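Local coordinates for peptidoglycan recognition protein-LC isoform LCx (Drosophila melanogaster, PDB 2F2L) that recognises peptidoglycan fragments, here holding a monomeric anhydro-muropeptide together with a second protein chain, and probably acts as an innate immune receptor for bacterial cell wall, at residues E147-G150 with E151-K155. Residues are numbered along the deposited sequence; the frame is centred on the assembly and turned at random.
Sequences ESPG and EELYK. With MLD (glcnac(beta1-4)-murnac(1,6-anhydro)-L-ala-gamma-D-glu-meso-a2pm-D-ala), chain G.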
loop_
_atom_site.group_PDB
_atom_site.type_symbol
_atom_site.label_atom_id
_atom_site.label_comp_id
_atom_site.label_asym_id
_atom_site.label_seq_id
_atom_site.Cartn_x
_atom_site.Cartn_y
_atom_site.Cartn_z
ATOM N N GLU B 147 -11.928 5.215 -1.884
ATOM C CA GLU B 147 -12.683 4.172 -1.188
ATOM C C GLU B 147 -12.710 4.366 0.341
ATOM O O GLU B 147 -13.639 3.921 1.034
ATOM C CB GLU B 147 -12.065 2.823 -1.513
ATOM C CG GLU B 147 -13.010 1.700 -1.342
ATOM C CD GLU B 147 -14.123 1.747 -2.360
ATOM O OE1 GLU B 147 -15.282 1.464 -1.985
ATOM O OE2 GLU B 147 -13.830 2.064 -3.534
ATOM N N SER B 148 -11.670 5.020 0.857
ATOM C CA SER B 148 -11.489 5.262 2.291
ATOM C C SER B 148 -12.744 5.867 2.916
ATOM O O SER B 148 -13.354 6.763 2.322
ATOM C CB SER B 148 -10.294 6.215 2.494
ATOM O OG SER B 148 -9.935 6.352 3.859
ATOM N N PRO B 149 -13.139 5.400 4.125
ATOM C CA PRO B 149 -12.539 4.422 5.046
ATOM C C PRO B 149 -12.918 2.963 4.826
ATOM O O PRO B 149 -12.783 2.168 5.750
ATOM C CB PRO B 149 -13.115 4.841 6.393
ATOM C CG PRO B 149 -14.511 5.295 6.036
ATOM C CD PRO B 149 -14.381 5.977 4.687
ATOM N N GLY B 150 -13.382 2.615 3.637
ATOM C CA GLY B 150 -13.823 1.253 3.350
ATOM C C GLY B 150 -15.327 1.157 3.536
ATOM O O GLY B 150 -15.862 1.637 4.521
ATOM N N GLU B 151 -15.992 0.496 2.600
ATOM C CA GLU B 151 -17.446 0.385 2.589
ATOM C C GLU B 151 -18.050 -0.039 3.945
ATOM O O GLU B 151 -19.033 0.567 4.398
ATOM C CB GLU B 151 -17.860 -0.582 1.483
ATOM C CG GLU B 151 -19.365 -0.757 1.297
ATOM C CD GLU B 151 -20.059 0.504 0.824
ATOM O OE1 GLU B 151 -19.395 1.353 0.202
ATOM O OE2 GLU B 151 -21.277 0.631 1.048
ATOM N N GLU B 152 -17.476 -1.073 4.574
ATOM C CA GLU B 152 -18.034 -1.631 5.818
ATOM C C GLU B 152 -17.842 -0.674 6.976
ATOM O O GLU B 152 -18.705 -0.580 7.840
ATOM C CB GLU B 152 -17.448 -3.010 6.163
ATOM C CG GLU B 152 -17.887 -4.125 5.239
ATOM C CD GLU B 152 -19.414 -4.254 5.142
ATOM O OE1 GLU B 152 -20.094 -4.300 6.192
ATOM O OE2 GLU B 152 -19.940 -4.310 4.006
ATOM N N LEU B 153 -16.712 0.029 7.003
ATOM C CA LEU B 153 -16.503 1.039 8.034
ATOM C C LEU B 153 -17.391 2.262 7.771
ATOM O O LEU B 153 -18.004 2.813 8.694
ATOM C CB LEU B 153 -15.030 1.425 8.124
ATOM C CG LEU B 153 -14.657 2.545 9.089
ATOM C CD1 LEU B 153 -15.336 2.411 10.417
ATOM C CD2 LEU B 153 -13.136 2.574 9.253
ATOM N N TYR B 154 -17.494 2.667 6.513
ATOM C CA TYR B 154 -18.359 3.795 6.157
ATOM C C TYR B 154 -19.816 3.536 6.508
ATOM O O TYR B 154 -20.495 4.421 7.029
ATOM C CB TYR B 154 -18.253 4.131 4.678
ATOM C CG TYR B 154 -18.976 5.393 4.289
ATOM C CD1 TYR B 154 -18.573 6.619 4.773
ATOM C CD2 TYR B 154 -20.053 5.362 3.413
ATOM C CE1 TYR B 154 -19.228 7.792 4.401
ATOM C CE2 TYR B 154 -20.704 6.519 3.031
ATOM C CZ TYR B 154 -20.290 7.729 3.530
ATOM O OH TYR B 154 -20.934 8.875 3.154
ATOM N N LYS B 155 -20.312 2.341 6.215
ATOM C CA LYS B 155 -21.694 2.013 6.557
ATOM C C LYS B 155 -21.935 2.135 8.074
ATOM O O LYS B 155 -23.017 2.534 8.499
ATOM C CB LYS B 155 -22.090 0.622 6.052
ATOM C CG LYS B 155 -22.350 0.567 4.570
ATOM C CD LYS B 155 -23.091 -0.711 4.161
ATOM C CE LYS B 155 -22.186 -1.917 4.075
ATOM N NZ LYS B 155 -22.907 -3.103 3.515
HETATM C CAA MLD G . -8.809 0.964 -0.329
HETATM C CAB MLD G . -8.615 2.469 -0.435
HETATM O OAC MLD G . -9.007 3.213 0.455
HETATM N N2 MLD G . -7.998 2.875 -1.540
HETATM C C2 MLD G . -7.739 4.272 -1.869
HETATM C C3 MLD G . -8.283 4.505 -3.281
HETATM O O3 MLD G . -9.696 4.241 -3.377
HETATM C C4 MLD G . -7.917 5.898 -3.784
HETATM O O4 MLD G . -8.284 5.956 -5.150
HETATM C C5 MLD G . -6.403 6.103 -3.663
HETATM C C6 MLD G . -5.885 7.509 -4.015
HETATM O O6 MLD G . -4.430 7.455 -4.075
HETATM O O5 MLD G . -6.055 5.929 -2.292
HETATM C C1 MLD G . -6.251 4.569 -1.838
HETATM O O1 MLD G . -5.804 4.476 -0.511
HETATM C CA4 MLD G . -4.360 4.525 -0.423
HETATM C CA5 MLD G . -3.612 3.267 -0.864
HETATM O OA5 MLD G . -2.800 2.651 0.192
HETATM C CA6 MLD G . -2.558 3.855 -1.736
HETATM O OA6 MLD G . -1.563 4.286 -0.829
HETATM C CA1 MLD G . -1.886 3.722 0.478
HETATM C CA2 MLD G . -2.591 4.810 1.303
HETATM N NAD MLD G . -2.358 4.571 2.743
HETATM C CAE MLD G . -1.829 5.479 3.544
HETATM C CAF MLD G . -1.662 5.025 4.980
HETATM O OAG MLD G . -1.506 6.613 3.190
HETATM C CA3 MLD G . -4.098 4.807 1.048
HETATM O OAH MLD G . -4.716 6.099 1.383
HETATM C CAI MLD G . -5.373 6.129 2.673
HETATM C CAJ MLD G . -6.830 5.738 2.592
HETATM C CAL MLD G . -5.285 7.558 3.249
HETATM O OAM MLD G . -5.857 7.771 4.312
HETATM N N MLD G . -4.588 8.482 2.589
HETATM C CA MLD G . -4.403 9.862 3.058
HETATM C CB MLD G . -3.140 9.842 3.925
HETATM C C MLD G . -4.145 10.733 1.816
HETATM O O MLD G . -3.270 10.415 1.007
HETATM N NAN MLD G . -4.947 11.789 1.703
HETATM C CAO MLD G . -4.905 12.774 0.610
HETATM C CAP MLD G . -6.334 13.044 0.037
HETATM O OBA MLD G . -6.470 14.102 -0.582
HETATM O OAQ MLD G . -7.268 12.231 0.246
HETATM C CBB MLD G . -4.456 14.118 1.174
HETATM C CBC MLD G . -3.009 14.170 1.634
HETATM C CBD MLD G . -2.687 15.604 2.090
HETATM O OBE MLD G . -3.568 16.366 2.491
HETATM N NBF MLD G . -1.418 15.944 2.014
HETATM C CBG MLD G . -0.943 17.276 2.412
HETATM C CBH MLD G . -1.470 18.335 1.424
HETATM O OBI MLD G . -1.440 18.141 0.209
HETATM N NBJ MLD G . -1.983 19.427 1.988
HETATM C CBK MLD G . -2.522 20.575 1.225
HETATM C CBL MLD G . -1.777 21.838 1.672
HETATM C CBM MLD G . -4.033 20.813 1.434
HETATM O OBO MLD G . -4.559 20.409 2.504
HETATM O OBN MLD G . -4.626 21.424 0.510
HETATM C CBP MLD G . 0.594 17.248 2.469
HETATM C CBQ MLD G . 1.164 18.452 3.240
HETATM C CBR MLD G . 2.680 18.326 3.418
HETATM C CBS MLD G . 3.217 19.145 4.593
HETATM C CBT MLD G . 2.810 18.473 5.912
HETATM O OBV MLD G . 3.411 17.428 6.212
HETATM O OBU MLD G . 1.917 19.019 6.591
HETATM N NBW MLD G . 2.676 20.509 4.536
#
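Pro149 lies across the side chain of Leu153 at about a right angle, at the point where a loop enters helix 151-157. The proline CB meets Leu153 CD2 at 3.6 Å. Leu153 CG stands opposite its backbone N (chi1 176°), which brings CG and CD2 up to the CB edge of the proline ring, CD2 also lying close to Pro149 O. CB of Leu153 is 3.4 Å from that oxygen. Further round the ring, Pro149 CG packs more loosely on Tyr154 CB, at 4.1 Å. The tyrosine ring lies obliquely to Pro149 CD, and its end leads away from the loop; the side chain also touches Arg141 and Gln142. Ile30 of strand 25-32 touches both Pro149 and Leu153, which ties the helix start to the central sheet.

Gly150 is the N-cap residue. Its carbonyl O accepts the first regular helical bond from Tyr154 N, at 2.8 Å and nearly straight (169°). Gly150 N donates to Glu147 O across a type VIa beta turn, with cis Pro149 at its third position. The carboxylates of Glu147 and Glu151 come within 4.7 Å (OE1 to OE1). Arg141 forms a salt bridge with Glu151 OE1 and donates to Glu147 O, which probably eases the repulsion.

The other side of the loop faces the bound muropeptide. Glu147 N gives a hydrogen bond to O3 of the ligand's GlcNAc at 2.9 Å, and Ser148 CB packs on the ligand methyl carbon CAJ at 3.5 Å. Ser148 OG is hydrogen-bonded to His140 ND1 and His32 N; NE2 of both histidines bonds the ligand. The cis-proline turn and its hydrogen bonds thus probably hold Glu147 N in position for the sugar hydroxyl, while Pro149 and Leu153 join the turn to the helix.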